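Long-range contacts in lipoprotein (Mycoplasma mycoides subsp. capri, PDB 7ADK), which probably acts as a peptidase of the chymotrypsin-like PA clan, in a mycoplasma family that includes immunoglobulin-cleaving proteases: residues S267-L272 against D643-Q648; D511-N516 against A534-D539; Y637-K642 against Y660-W665; L712-I717 against Y803-Y808. All blocks are in the same frame, centred on the assembly; numbering follows the deposited sequence.

Interaction 1. Residues S267-L272 against D643-Q648; sequences SVVDSL and DFYLDQ
Val269 and Tyr645 mark the closest approach of two irregular loops, with 7.3 Å between their CA atoms, so side chains rather than a shared backbone ladder make the contact. Tyr645 makes the largest share of it. One face of its ring is covered by its neighbour Phe644, whose CD2 stands 3.7 Å above the Tyr645 ring plane near the rim, and the opposite face looks onto the backbone N of Val269. CG of Tyr645 lies anti to its carbonyl carbon (chi1 -66°), which sends the phenol along the other loop until OH donates to Ser267 O at 2.8 Å. The hydroxyl comes in from above the carbonyl plane, with a C=O...O angle of 98°. Tyrosine suits the place because its ring packs against valine, Val268 CG2 lying 4.0 Å from Tyr645 CE1, while its tip satisfies a buried carbonyl. Val269 lays CG2 beside Asp643 OD2, 3.4 Å away. The other oxygen, Asp643 OD1, accepts from Tyr645 N at 3.2 Å in an Asx turn, which ties the carboxylate to the backbone of its own loop. Asp270 OD1 and Asp643 OD2 lie 4.2 Å apart, a repulsion probably eased by Tyr673 OH on Asp270 and Ser663 OG on Asp643. The contact joins the loop between helix 220-226 and strand 289-293 to the loop leading into helix 651-655, on which Leu646 rests through Lys653 and Gln654.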
loop_
_atom_site.group_PDB
_atom_site.type_symbol
_atom_site.label_atom_id
_atom_site.label_comp_id
_atom_site.label_asym_id
_atom_site.label_seq_id
_atom_site.Cartn_x
_atom_site.Cartn_y
_atom_site.Cartn_z
ATOM N N SER B 267 -1.013 -8.939 -11.727
ATOM C CA SER B 267 -2.215 -9.086 -10.876
ATOM C C SER B 267 -2.542 -7.996 -9.827
ATOM O O SER B 267 -1.711 -7.186 -9.418
ATOM C CB SER B 267 -2.105 -10.446 -10.182
ATOM O OG SER B 267 -3.082 -10.658 -9.201
ATOM N N VAL B 268 -3.770 -8.044 -9.291
ATOM C CA VAL B 268 -4.137 -7.552 -7.944
ATOM C C VAL B 268 -3.281 -8.186 -6.826
ATOM O O VAL B 268 -2.460 -9.053 -7.104
ATOM C CB VAL B 268 -5.677 -7.572 -7.781
ATOM C CG1 VAL B 268 -6.258 -8.957 -7.590
ATOM C CG2 VAL B 268 -6.209 -6.683 -6.660
ATOM N N VAL B 269 -3.388 -7.709 -5.578
ATOM C CA VAL B 269 -2.301 -7.848 -4.590
ATOM C C VAL B 269 -2.641 -8.150 -3.120
ATOM O O VAL B 269 -1.796 -8.681 -2.413
ATOM C CB VAL B 269 -1.469 -6.572 -4.643
ATOM C CG1 VAL B 269 -2.232 -5.389 -4.072
ATOM C CG2 VAL B 269 -0.186 -6.699 -3.845
ATOM N N ASP B 270 -3.806 -7.779 -2.594
ATOM C CA ASP B 270 -4.125 -7.967 -1.162
ATOM C C ASP B 270 -5.520 -8.584 -0.986
ATOM O O ASP B 270 -5.995 -8.702 0.131
ATOM C CB ASP B 270 -4.008 -6.654 -0.350
ATOM C CG ASP B 270 -2.652 -5.924 -0.239
ATOM O OD1 ASP B 270 -1.614 -6.565 0.023
ATOM O OD2 ASP B 270 -2.646 -4.671 -0.332
ATOM N N SER B 271 -6.192 -8.943 -2.081
ATOM C CA SER B 271 -7.612 -9.294 -2.140
ATOM C C SER B 271 -7.807 -10.757 -2.538
ATOM O O SER B 271 -6.995 -11.295 -3.275
ATOM C CB SER B 271 -8.320 -8.366 -3.124
ATOM O OG SER B 271 -9.708 -8.561 -3.033
ATOM N N LEU B 272 -8.861 -11.410 -2.045
ATOM C CA LEU B 272 -9.224 -12.800 -2.360
ATOM C C LEU B 272 -10.490 -12.854 -3.225
ATOM O O LEU B 272 -11.547 -12.436 -2.777
ATOM C CB LEU B 272 -9.509 -13.580 -1.065
ATOM C CG LEU B 272 -8.404 -13.561 -0.008
ATOM C CD1 LEU B 272 -8.862 -14.356 1.212
ATOM C CD2 LEU B 272 -7.094 -14.102 -0.554
ATOM N N ASP B 643 4.788 -2.890 -4.981
ATOM C CA ASP B 643 3.341 -2.925 -4.766
ATOM C C ASP B 643 2.698 -1.560 -5.057
ATOM O O ASP B 643 2.710 -0.645 -4.233
ATOM C CB ASP B 643 3.071 -3.431 -3.338
ATOM C CG ASP B 643 1.595 -3.608 -2.981
ATOM O OD1 ASP B 643 0.731 -3.063 -3.702
ATOM O OD2 ASP B 643 1.333 -4.318 -1.985
ATOM N N PHE B 644 2.147 -1.428 -6.262
ATOM C CA PHE B 644 1.576 -0.200 -6.815
ATOM C C PHE B 644 0.140 0.111 -6.371
ATOM O O PHE B 644 -0.400 1.159 -6.725
ATOM C CB PHE B 644 1.680 -0.282 -8.341
ATOM C CG PHE B 644 1.037 -1.490 -8.992
ATOM C CD1 PHE B 644 1.814 -2.619 -9.308
ATOM C CD2 PHE B 644 -0.324 -1.457 -9.335
ATOM C CE1 PHE B 644 1.242 -3.687 -10.011
ATOM C CE2 PHE B 644 -0.890 -2.526 -10.039
ATOM C CZ PHE B 644 -0.105 -3.633 -10.386
ATOM N N TYR B 645 -0.502 -0.772 -5.607
ATOM C CA TYR B 645 -1.880 -0.563 -5.159
ATOM C C TYR B 645 -1.983 0.299 -3.903
ATOM O O TYR B 645 -3.035 0.874 -3.630
ATOM C CB TYR B 645 -2.536 -1.905 -4.895
ATOM C CG TYR B 645 -2.729 -2.769 -6.116
ATOM C CD1 TYR B 645 -3.950 -2.695 -6.796
ATOM C CD2 TYR B 645 -1.714 -3.633 -6.561
ATOM C CE1 TYR B 645 -4.150 -3.459 -7.949
ATOM C CE2 TYR B 645 -1.925 -4.423 -7.698
ATOM C CZ TYR B 645 -3.122 -4.287 -8.419
ATOM O OH TYR B 645 -3.282 -4.935 -9.589
ATOM N N LEU B 646 -0.890 0.419 -3.147
ATOM C CA LEU B 646 -0.757 1.336 -2.017
ATOM C C LEU B 646 -0.904 2.796 -2.481
ATOM O O LEU B 646 -0.189 3.232 -3.386
ATOM C CB LEU B 646 0.609 1.107 -1.352
ATOM C CG LEU B 646 0.787 -0.279 -0.717
ATOM C CD1 LEU B 646 2.251 -0.519 -0.381
ATOM C CD2 LEU B 646 -0.009 -0.413 0.573
ATOM N N ASP B 647 -1.809 3.570 -1.881
ATOM C CA ASP B 647 -1.933 5.003 -2.168
ATOM C C ASP B 647 -0.698 5.774 -1.676
ATOM O O ASP B 647 -0.121 5.431 -0.646
ATOM C CB ASP B 647 -3.218 5.589 -1.570
ATOM C CG ASP B 647 -3.385 7.079 -1.889
ATOM O OD1 ASP B 647 -3.066 7.499 -3.020
ATOM O OD2 ASP B 647 -3.757 7.846 -0.985
ATOM N N GLN B 648 -0.331 6.861 -2.354
ATOM C CA GLN B 648 0.786 7.730 -1.977
ATOM C C GLN B 648 0.691 8.232 -0.526
ATOM O O GLN B 648 1.717 8.474 0.105
ATOM C CB GLN B 648 0.866 8.890 -2.984
ATOM C CG GLN B 648 1.936 9.928 -2.636
ATOM C CD GLN B 648 2.273 10.890 -3.758
ATOM O OE1 GLN B 648 1.610 10.976 -4.781
ATOM N NE2 GLN B 648 3.326 11.651 -3.629
#

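Interaction 2. Residues D511-N516 against A534-D539; sequences DFINEN and AGIFAD
The Phe512 ring turns an edge to Ala538, whose small side chain lets the phenyl come close: CE2 of Phe512 lies 3.9 Å from Ala538 N, near the ring plane. Ile536 CD1 stands above one side of this ring, out at the rim, and Tyr808 meets the same phenyl at a steep angle. The Asp511 carboxylate receives Asn514 ND2 on the syn side of OD2 at 2.8 Å, 32° out of its plane, adding to the backbone bond from Asn514 N to Asp511 O across the type I turn. Strand 535-537 runs parallel to strand 737-747 and pairs with it through Gly535 and Phe537. Ile536 O faces the other way and accepts from Asp511 N at 2.8 Å. Just past the strand, Asp539 bonds His450 ND1, consistent with the Asp-His pair of a PA-clan catalytic triad. Branched and aliphatic, Ile536 suits this buried seam; with CG1 lodged between its backbone N and carbonyl carbon (chi1 58°), it brings CD1 to 4.2 Å from Ile513 CG1.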
loop_
_atom_site.group_PDB
_atom_site.type_symbol
_atom_site.label_atom_id
_atom_site.label_comp_id
_atom_site.label_asym_id
_atom_site.label_seq_id
_atom_site.Cartn_x
_atom_site.Cartn_y
_atom_site.Cartn_z
ATOM N N ASP B 511 19.316 -32.684 -13.169
ATOM C CA ASP B 511 19.801 -33.726 -14.075
ATOM C C ASP B 511 18.938 -35.000 -14.125
ATOM O O ASP B 511 19.396 -36.115 -14.352
ATOM C CB ASP B 511 21.289 -33.958 -13.833
ATOM C CG ASP B 511 22.076 -34.275 -15.096
ATOM O OD1 ASP B 511 21.625 -33.980 -16.214
ATOM O OD2 ASP B 511 23.174 -34.832 -14.978
ATOM N N PHE B 512 17.631 -34.807 -13.968
ATOM C CA PHE B 512 16.607 -35.844 -13.826
ATOM C C PHE B 512 16.286 -36.655 -15.092
ATOM O O PHE B 512 15.514 -37.611 -15.015
ATOM C CB PHE B 512 15.350 -35.198 -13.242
ATOM C CG PHE B 512 14.689 -34.197 -14.159
ATOM C CD1 PHE B 512 13.760 -34.611 -15.119
ATOM C CD2 PHE B 512 15.012 -32.836 -14.042
ATOM C CE1 PHE B 512 13.130 -33.663 -15.933
ATOM C CE2 PHE B 512 14.391 -31.892 -14.868
ATOM C CZ PHE B 512 13.437 -32.302 -15.807
ATOM N N ILE B 513 16.868 -36.318 -16.244
ATOM C CA ILE B 513 16.762 -37.056 -17.518
ATOM C C ILE B 513 17.970 -37.981 -17.778
ATOM O O ILE B 513 17.914 -38.832 -18.663
ATOM C CB ILE B 513 16.560 -36.031 -18.665
ATOM C CG1 ILE B 513 15.260 -35.230 -18.518
ATOM C CG2 ILE B 513 16.574 -36.637 -20.072
ATOM C CD1 ILE B 513 13.964 -36.035 -18.441
ATOM N N ASN B 514 19.076 -37.833 -17.034
ATOM C CA ASN B 514 20.410 -38.342 -17.392
ATOM C C ASN B 514 20.652 -39.866 -17.217
ATOM O O ASN B 514 21.684 -40.303 -16.703
ATOM C CB ASN B 514 21.474 -37.440 -16.742
ATOM C CG ASN B 514 22.826 -37.430 -17.447
ATOM O OD1 ASN B 514 23.045 -38.094 -18.448
ATOM N ND2 ASN B 514 23.771 -36.655 -16.977
ATOM N N GLU B 515 19.694 -40.683 -17.661
ATOM C CA GLU B 515 19.952 -42.043 -18.133
ATOM C C GLU B 515 20.472 -41.940 -19.579
ATOM O O GLU B 515 20.194 -40.971 -20.259
ATOM C CB GLU B 515 18.691 -42.922 -18.029
ATOM C CG GLU B 515 18.929 -44.361 -18.514
ATOM C CD GLU B 515 17.818 -45.361 -18.176
ATOM O OE1 GLU B 515 16.620 -45.040 -18.311
ATOM O OE2 GLU B 515 18.139 -46.519 -17.823
ATOM N N ASN B 516 21.224 -42.910 -20.070
ATOM C CA ASN B 516 21.825 -42.912 -21.396
ATOM C C ASN B 516 20.801 -42.693 -22.529
ATOM O O ASN B 516 19.679 -43.173 -22.465
ATOM C CB ASN B 516 22.636 -44.195 -21.599
ATOM C CG ASN B 516 23.598 -44.490 -20.477
ATOM O OD1 ASN B 516 23.323 -45.254 -19.582
ATOM N ND2 ASN B 516 24.736 -43.891 -20.459
ATOM N N ALA B 534 28.467 -28.813 -17.559
ATOM C CA ALA B 534 27.148 -28.250 -17.272
ATOM C C ALA B 534 26.009 -29.236 -17.570
ATOM O O ALA B 534 26.004 -29.879 -18.621
ATOM C CB ALA B 534 26.971 -26.952 -18.049
ATOM N N GLY B 535 25.041 -29.339 -16.665
ATOM C CA GLY B 535 23.880 -30.210 -16.775
ATOM C C GLY B 535 22.597 -29.488 -17.165
ATOM O O GLY B 535 22.608 -28.401 -17.733
ATOM N N ILE B 536 21.467 -30.109 -16.849
ATOM C CA ILE B 536 20.126 -29.553 -17.031
ATOM C C ILE B 536 19.356 -29.627 -15.723
ATOM O O ILE B 536 19.543 -30.565 -14.958
ATOM C CB ILE B 536 19.343 -30.278 -18.155
ATOM C CG1 ILE B 536 19.186 -31.799 -17.942
ATOM C CG2 ILE B 536 19.982 -30.003 -19.518
ATOM C CD1 ILE B 536 17.843 -32.197 -17.351
ATOM N N PHE B 537 18.460 -28.687 -15.464
ATOM C CA PHE B 537 17.573 -28.725 -14.304
ATOM C C PHE B 537 16.229 -28.050 -14.601
ATOM O O PHE B 537 16.077 -27.320 -15.577
ATOM C CB PHE B 537 18.283 -28.126 -13.072
ATOM C CG PHE B 537 18.136 -26.634 -12.892
ATOM C CD1 PHE B 537 17.522 -26.117 -11.746
ATOM C CD2 PHE B 537 18.574 -25.747 -13.883
ATOM C CE1 PHE B 537 17.330 -24.737 -11.611
ATOM C CE2 PHE B 537 18.374 -24.370 -13.753
ATOM C CZ PHE B 537 17.744 -23.865 -12.617
ATOM N N ALA B 538 15.240 -28.274 -13.750
ATOM C CA ALA B 538 14.038 -27.443 -13.675
ATOM C C ALA B 538 13.983 -26.769 -12.311
ATOM O O ALA B 538 14.276 -27.438 -11.322
ATOM C CB ALA B 538 12.823 -28.319 -13.894
ATOM N N ASP B 539 13.633 -25.492 -12.221
ATOM C CA ASP B 539 13.703 -24.767 -10.951
ATOM C C ASP B 539 12.571 -25.175 -9.979
ATOM O O ASP B 539 11.570 -24.488 -9.813
ATOM C CB ASP B 539 13.807 -23.262 -11.229
ATOM C CG ASP B 539 14.322 -22.452 -10.031
ATOM O OD1 ASP B 539 14.970 -23.029 -9.141
ATOM O OD2 ASP B 539 14.054 -21.236 -9.947
#

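Interaction 3. Residues Y637-K642 against Y660-W665; sequences YPTAYK and YDFSLW
Asp661 meets Ala640 through the backbone: its O accepts from Ala640 N at 2.9 Å. Its carboxylate OD1 takes Phe662 N from above the carboxylate plane and also Gly481 N, so two N-H groups hold it. Phe662 is bridged to Thr639 as a non-hydrogen-bonded pair of two antiparallel chains. Its CE1 lies 3.8 Å from Thr639 CG2, and Tyr637 O lies at the ring edge. Ser663 N then donates to Pro638 O at 3.1 Å, nearly straight at 162°, while its hydroxyl bonds Asp643 OD2. Leu664 runs alongside Tyr637, pointing the same way, with CD1 against the ring around CE2; the phenol OH beyond bonds Leu287 O. Trp665 crosses Pro638 at about a right angle, its CE3 3.6 Å from Pro638 CG, and proline offers the indole a rigid, apolar partner. Pro638, lacking an N-H, takes part through its carbonyl alone; this bond and that of Ala640 N to Asp661 O flank the bridge, and as most touching residues are buried, their largely apolar setting probably strengthens both.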
loop_
_atom_site.group_PDB
_atom_site.type_symbol
_atom_site.label_atom_id
_atom_site.label_comp_id
_atom_site.label_asym_id
_atom_site.label_seq_id
_atom_site.Cartn_x
_atom_site.Cartn_y
_atom_site.Cartn_z
ATOM N N TYR B 637 4.609 -14.434 -2.273
ATOM C CA TYR B 637 4.629 -13.164 -1.588
ATOM C C TYR B 637 5.827 -12.384 -2.127
ATOM O O TYR B 637 6.958 -12.632 -1.707
ATOM C CB TYR B 637 4.665 -13.403 -0.079
ATOM C CG TYR B 637 3.533 -14.235 0.494
ATOM C CD1 TYR B 637 3.607 -15.640 0.471
ATOM C CD2 TYR B 637 2.487 -13.609 1.187
ATOM C CE1 TYR B 637 2.677 -16.417 1.183
ATOM C CE2 TYR B 637 1.562 -14.383 1.908
ATOM C CZ TYR B 637 1.664 -15.788 1.927
ATOM O OH TYR B 637 0.834 -16.517 2.714
ATOM N N PRO B 638 5.658 -11.492 -3.105
ATOM C CA PRO B 638 6.728 -10.596 -3.493
ATOM C C PRO B 638 6.991 -9.578 -2.381
ATOM O O PRO B 638 6.100 -9.254 -1.600
ATOM C CB PRO B 638 6.263 -9.963 -4.794
ATOM C CG PRO B 638 4.746 -9.990 -4.695
ATOM C CD PRO B 638 4.441 -11.209 -3.839
ATOM N N THR B 639 8.195 -9.028 -2.320
ATOM C CA THR B 639 8.471 -7.869 -1.464
ATOM C C THR B 639 7.554 -6.702 -1.822
ATOM O O THR B 639 7.228 -6.480 -2.986
ATOM C CB THR B 639 9.927 -7.415 -1.567
ATOM O OG1 THR B 639 10.289 -7.185 -2.908
ATOM C CG2 THR B 639 10.888 -8.439 -0.972
ATOM N N ALA B 640 7.127 -5.928 -0.829
ATOM C CA ALA B 640 6.166 -4.848 -1.028
ATOM C C ALA B 640 6.727 -3.606 -1.767
ATOM O O ALA B 640 5.984 -2.664 -2.027
ATOM C CB ALA B 640 5.569 -4.513 0.336
ATOM N N TYR B 641 8.006 -3.579 -2.153
ATOM C CA TYR B 641 8.639 -2.407 -2.768
ATOM C C TYR B 641 7.993 -1.976 -4.096
ATOM O O TYR B 641 7.796 -0.782 -4.325
ATOM C CB TYR B 641 10.144 -2.666 -2.931
ATOM C CG TYR B 641 10.905 -1.460 -3.447
ATOM C CD1 TYR B 641 11.109 -0.349 -2.607
ATOM C CD2 TYR B 641 11.378 -1.429 -4.773
ATOM C CE1 TYR B 641 11.758 0.798 -3.097
ATOM C CE2 TYR B 641 12.023 -0.280 -5.269
ATOM C CZ TYR B 641 12.203 0.841 -4.435
ATOM O OH TYR B 641 12.793 1.965 -4.918
ATOM N N LYS B 642 7.592 -2.928 -4.953
ATOM C CA LYS B 642 6.897 -2.645 -6.230
ATOM C C LYS B 642 5.369 -2.809 -6.175
ATOM O O LYS B 642 4.696 -2.827 -7.202
ATOM C CB LYS B 642 7.558 -3.394 -7.401
ATOM C CG LYS B 642 9.060 -3.072 -7.488
ATOM C CD LYS B 642 9.675 -3.330 -8.868
ATOM C CE LYS B 642 9.295 -2.234 -9.871
ATOM N NZ LYS B 642 9.948 -2.462 -11.181
ATOM N N TYR B 660 11.751 -6.000 5.732
ATOM C CA TYR B 660 10.815 -6.860 6.480
ATOM C C TYR B 660 9.366 -6.961 5.924
ATOM O O TYR B 660 8.515 -7.512 6.631
ATOM C CB TYR B 660 10.842 -6.478 7.993
ATOM C CG TYR B 660 12.006 -6.923 8.880
ATOM C CD1 TYR B 660 13.028 -7.786 8.429
ATOM C CD2 TYR B 660 11.984 -6.538 10.240
ATOM C CE1 TYR B 660 13.990 -8.279 9.335
ATOM C CE2 TYR B 660 12.948 -7.022 11.144
ATOM C CZ TYR B 660 13.953 -7.906 10.695
ATOM O OH TYR B 660 14.871 -8.411 11.562
ATOM N N ASP B 661 9.032 -6.493 4.705
ATOM C CA ASP B 661 7.617 -6.410 4.273
ATOM C C ASP B 661 7.250 -6.885 2.854
ATOM O O ASP B 661 7.973 -6.692 1.875
ATOM C CB ASP B 661 7.023 -5.024 4.572
ATOM C CG ASP B 661 5.551 -5.083 4.998
ATOM O OD1 ASP B 661 4.975 -6.194 5.084
ATOM O OD2 ASP B 661 4.982 -4.005 5.268
ATOM N N PHE B 662 6.071 -7.513 2.766
ATOM C CA PHE B 662 5.606 -8.352 1.663
ATOM C C PHE B 662 4.106 -8.188 1.390
ATOM O O PHE B 662 3.336 -7.716 2.227
ATOM C CB PHE B 662 5.919 -9.826 1.939
ATOM C CG PHE B 662 7.372 -10.158 2.173
ATOM C CD1 PHE B 662 8.128 -10.751 1.155
ATOM C CD2 PHE B 662 7.955 -9.947 3.432
ATOM C CE1 PHE B 662 9.467 -11.103 1.381
ATOM C CE2 PHE B 662 9.299 -10.274 3.654
ATOM C CZ PHE B 662 10.055 -10.853 2.627
ATOM N N SER B 663 3.683 -8.620 0.198
ATOM C CA SER B 663 2.302 -8.568 -0.317
ATOM C C SER B 663 1.737 -9.974 -0.572
ATOM O O SER B 663 2.509 -10.883 -0.831
ATOM C CB SER B 663 2.264 -7.809 -1.639
ATOM O OG SER B 663 2.842 -6.532 -1.539
ATOM N N LEU B 664 0.416 -10.179 -0.552
ATOM C CA LEU B 664 -0.260 -11.443 -0.901
ATOM C C LEU B 664 -0.707 -11.454 -2.374
ATOM O O LEU B 664 -1.894 -11.383 -2.682
ATOM C CB LEU B 664 -1.428 -11.672 0.077
ATOM C CG LEU B 664 -2.206 -12.995 -0.129
ATOM C CD1 LEU B 664 -1.574 -14.160 0.604
ATOM C CD2 LEU B 664 -3.624 -12.844 0.385
ATOM N N TRP B 665 0.250 -11.510 -3.302
ATOM C CA TRP B 665 -0.008 -11.446 -4.749
ATOM C C TRP B 665 -0.838 -12.641 -5.263
ATOM O O TRP B 665 -0.857 -13.724 -4.695
ATOM C CB TRP B 665 1.305 -11.263 -5.523
ATOM C CG TRP B 665 1.285 -10.345 -6.713
ATOM C CD1 TRP B 665 1.015 -10.694 -7.988
ATOM C CD2 TRP B 665 1.573 -8.914 -6.769
ATOM N NE1 TRP B 665 1.094 -9.591 -8.801
ATOM C CE2 TRP B 665 1.394 -8.460 -8.100
ATOM C CE3 TRP B 665 2.001 -7.952 -5.837
ATOM C CZ2 TRP B 665 1.527 -7.127 -8.473
ATOM C CZ3 TRP B 665 2.158 -6.605 -6.199
ATOM C CH2 TRP B 665 1.893 -6.185 -7.506
#

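Interaction 4. Residues L712-I717 against Y803-Y808; sequences LTDAFI and YKLGQY
Asp714 and Tyr803 meet head-on where strand 712-714 turns into helix 715-719, with Asp714 in the N-cap position. With CG anti to the backbone N (chi1 172°), the aspartate is swung out from the strand end toward Tyr803. The tyrosine answers in kind: its side chain comes from the opposite direction and donates OH to Asp714 OD2 at 2.7 Å, onto the syn lone pair. OD2 lies at the edge of the phenol ring, in its plane, and the carboxylate and ring planes are 25° apart. Tyr796 OH also bonds OD2, which suits an acid buried among aromatic residues. The other oxygen, OD1, makes a weak capping bond with Phe716 N at 3.4 Å, and the helix start may slightly favour negative charge there. Ile717, one turn further along, folds its chain over the phenol. Its CD1 stands 4.0 Å from the Tyr803 ring centroid, 30° off the normal, a CH-pi contact over one face. Phe240 packs against this ring too, its plane steeply inclined to it. Leu805 passes the aspartate antiparallel to it, bringing methyl CD1 to 3.5 Å from Asp714 CG.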
loop_
_atom_site.group_PDB
_atom_site.type_symbol
_atom_site.label_atom_id
_atom_site.label_comp_id
_atom_site.label_asym_id
_atom_site.label_seq_id
_atom_site.Cartn_x
_atom_site.Cartn_y
_atom_site.Cartn_z
ATOM N N LEU B 712 2.175 -22.403 -23.725
ATOM C CA LEU B 712 2.975 -23.620 -23.527
ATOM C C LEU B 712 4.371 -23.440 -24.117
ATOM O O LEU B 712 4.553 -22.942 -25.236
ATOM C CB LEU B 712 2.340 -24.876 -24.137
ATOM C CG LEU B 712 0.954 -25.302 -23.636
ATOM C CD1 LEU B 712 0.659 -26.713 -24.153
ATOM C CD2 LEU B 712 0.824 -25.362 -22.123
ATOM N N THR B 713 5.396 -23.900 -23.402
ATOM C CA THR B 713 6.782 -23.847 -23.874
ATOM C C THR B 713 7.613 -25.070 -23.512
ATOM O O THR B 713 7.283 -25.825 -22.608
ATOM C CB THR B 713 7.460 -22.521 -23.501
ATOM O OG1 THR B 713 8.593 -22.368 -24.311
ATOM C CG2 THR B 713 7.943 -22.364 -22.071
ATOM N N ASP B 714 8.702 -25.276 -24.239
ATOM C CA ASP B 714 9.771 -26.202 -23.868
ATOM C C ASP B 714 10.977 -25.330 -23.522
ATOM O O ASP B 714 11.461 -24.551 -24.345
ATOM C CB ASP B 714 10.028 -27.187 -25.024
ATOM C CG ASP B 714 11.249 -28.114 -24.885
ATOM O OD1 ASP B 714 12.065 -27.956 -23.960
ATOM O OD2 ASP B 714 11.412 -29.002 -25.765
ATOM N N ALA B 715 11.403 -25.396 -22.262
ATOM C CA ALA B 715 12.368 -24.467 -21.716
ATOM C C ALA B 715 13.726 -24.539 -22.408
ATOM O O ALA B 715 14.309 -23.496 -22.657
ATOM C CB ALA B 715 12.531 -24.731 -20.233
ATOM N N PHE B 716 14.257 -25.709 -22.765
ATOM C CA PHE B 716 15.616 -25.743 -23.305
ATOM C C PHE B 716 15.702 -25.133 -24.705
ATOM O O PHE B 716 16.611 -24.347 -24.969
ATOM C CB PHE B 716 16.216 -27.139 -23.199
ATOM C CG PHE B 716 17.675 -27.162 -23.595
ATOM C CD1 PHE B 716 18.654 -26.746 -22.683
ATOM C CD2 PHE B 716 18.040 -27.515 -24.901
ATOM C CE1 PHE B 716 19.999 -26.658 -23.081
ATOM C CE2 PHE B 716 19.391 -27.430 -25.297
ATOM C CZ PHE B 716 20.366 -26.983 -24.393
ATOM N N ILE B 717 14.714 -25.369 -25.568
ATOM C CA ILE B 717 14.658 -24.766 -26.912
ATOM C C ILE B 717 14.375 -23.246 -26.886
ATOM O O ILE B 717 14.543 -22.596 -27.912
ATOM C CB ILE B 717 13.657 -25.557 -27.799
ATOM C CG1 ILE B 717 14.040 -27.046 -27.914
ATOM C CG2 ILE B 717 13.459 -24.982 -29.210
ATOM C CD1 ILE B 717 15.379 -27.334 -28.594
ATOM N N TYR B 803 16.694 -34.672 -30.717
ATOM C CA TYR B 803 16.036 -34.033 -29.571
ATOM C C TYR B 803 14.523 -34.295 -29.476
ATOM O O TYR B 803 13.798 -34.337 -30.468
ATOM C CB TYR B 803 16.297 -32.535 -29.606
ATOM C CG TYR B 803 15.696 -31.776 -28.442
ATOM C CD1 TYR B 803 16.284 -31.887 -27.174
ATOM C CD2 TYR B 803 14.519 -31.012 -28.620
ATOM C CE1 TYR B 803 15.676 -31.273 -26.069
ATOM C CE2 TYR B 803 13.925 -30.389 -27.518
ATOM C CZ TYR B 803 14.487 -30.540 -26.237
ATOM O OH TYR B 803 13.887 -29.991 -25.157
ATOM N N LYS B 804 14.031 -34.368 -28.236
ATOM C CA LYS B 804 12.637 -34.556 -27.830
ATOM C C LYS B 804 12.383 -33.840 -26.498
ATOM O O LYS B 804 13.310 -33.676 -25.719
ATOM C CB LYS B 804 12.324 -36.059 -27.790
ATOM C CG LYS B 804 13.296 -36.951 -26.989
ATOM C CD LYS B 804 13.240 -38.408 -27.470
ATOM C CE LYS B 804 13.964 -38.592 -28.818
ATOM N NZ LYS B 804 13.571 -39.831 -29.520
ATOM N N LEU B 805 11.143 -33.429 -26.217
ATOM C CA LEU B 805 10.820 -32.718 -24.964
ATOM C C LEU B 805 11.070 -33.596 -23.723
ATOM O O LEU B 805 11.380 -33.079 -22.655
ATOM C CB LEU B 805 9.381 -32.165 -25.018
ATOM C CG LEU B 805 8.763 -31.715 -23.672
ATOM C CD1 LEU B 805 9.486 -30.538 -23.039
ATOM C CD2 LEU B 805 7.321 -31.296 -23.865
ATOM N N GLY B 806 10.978 -34.916 -23.845
ATOM C CA GLY B 806 11.172 -35.857 -22.749
ATOM C C GLY B 806 9.927 -36.053 -21.892
ATOM O O GLY B 806 9.300 -35.097 -21.438
ATOM N N GLN B 807 9.593 -37.311 -21.620
ATOM C CA GLN B 807 8.467 -37.696 -20.773
ATOM C C GLN B 807 8.953 -38.026 -19.360
ATOM O O GLN B 807 9.792 -38.904 -19.161
ATOM C CB GLN B 807 7.763 -38.884 -21.427
ATOM C CG GLN B 807 6.561 -39.378 -20.621
ATOM C CD GLN B 807 6.162 -40.765 -21.052
ATOM O OE1 GLN B 807 6.612 -41.742 -20.482
ATOM N NE2 GLN B 807 5.360 -40.914 -22.074
ATOM N N TYR B 808 8.406 -37.336 -18.368
ATOM C CA TYR B 808 8.865 -37.405 -16.993
ATOM C C TYR B 808 7.767 -37.019 -16.002
ATOM O O TYR B 808 6.871 -36.244 -16.308
ATOM C CB TYR B 808 10.119 -36.524 -16.825
ATOM C CG TYR B 808 9.926 -35.023 -16.900
ATOM C CD1 TYR B 808 10.141 -34.328 -18.100
ATOM C CD2 TYR B 808 9.578 -34.311 -15.742
ATOM C CE1 TYR B 808 9.974 -32.937 -18.150
ATOM C CE2 TYR B 808 9.397 -32.926 -15.791
ATOM C CZ TYR B 808 9.578 -32.235 -16.996
ATOM O OH TYR B 808 9.338 -30.902 -17.065
#

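The four contacts form two clusters. Interactions 1 and 3 have centres about 10 Å apart and touch, through Asp643 and Ser663 and through Val269 against Trp665; along the chain their segments alternate, so the two closures interlock. Interactions 2 and 4, with centres about 12 Å apart, lie on the same side of the chain's centre, reach the same mixed sheet around strand 737-747, and meet where Phe512 packs on Tyr808. The centres of the two clusters' contacts are about 32 to 38 Å apart. Interaction 2 is nested inside the loop closed by interaction 1; interaction 3 follows it, then interaction 4. Loops and strand ends, some near and some far in sequence, are joined at two separate places in the fold.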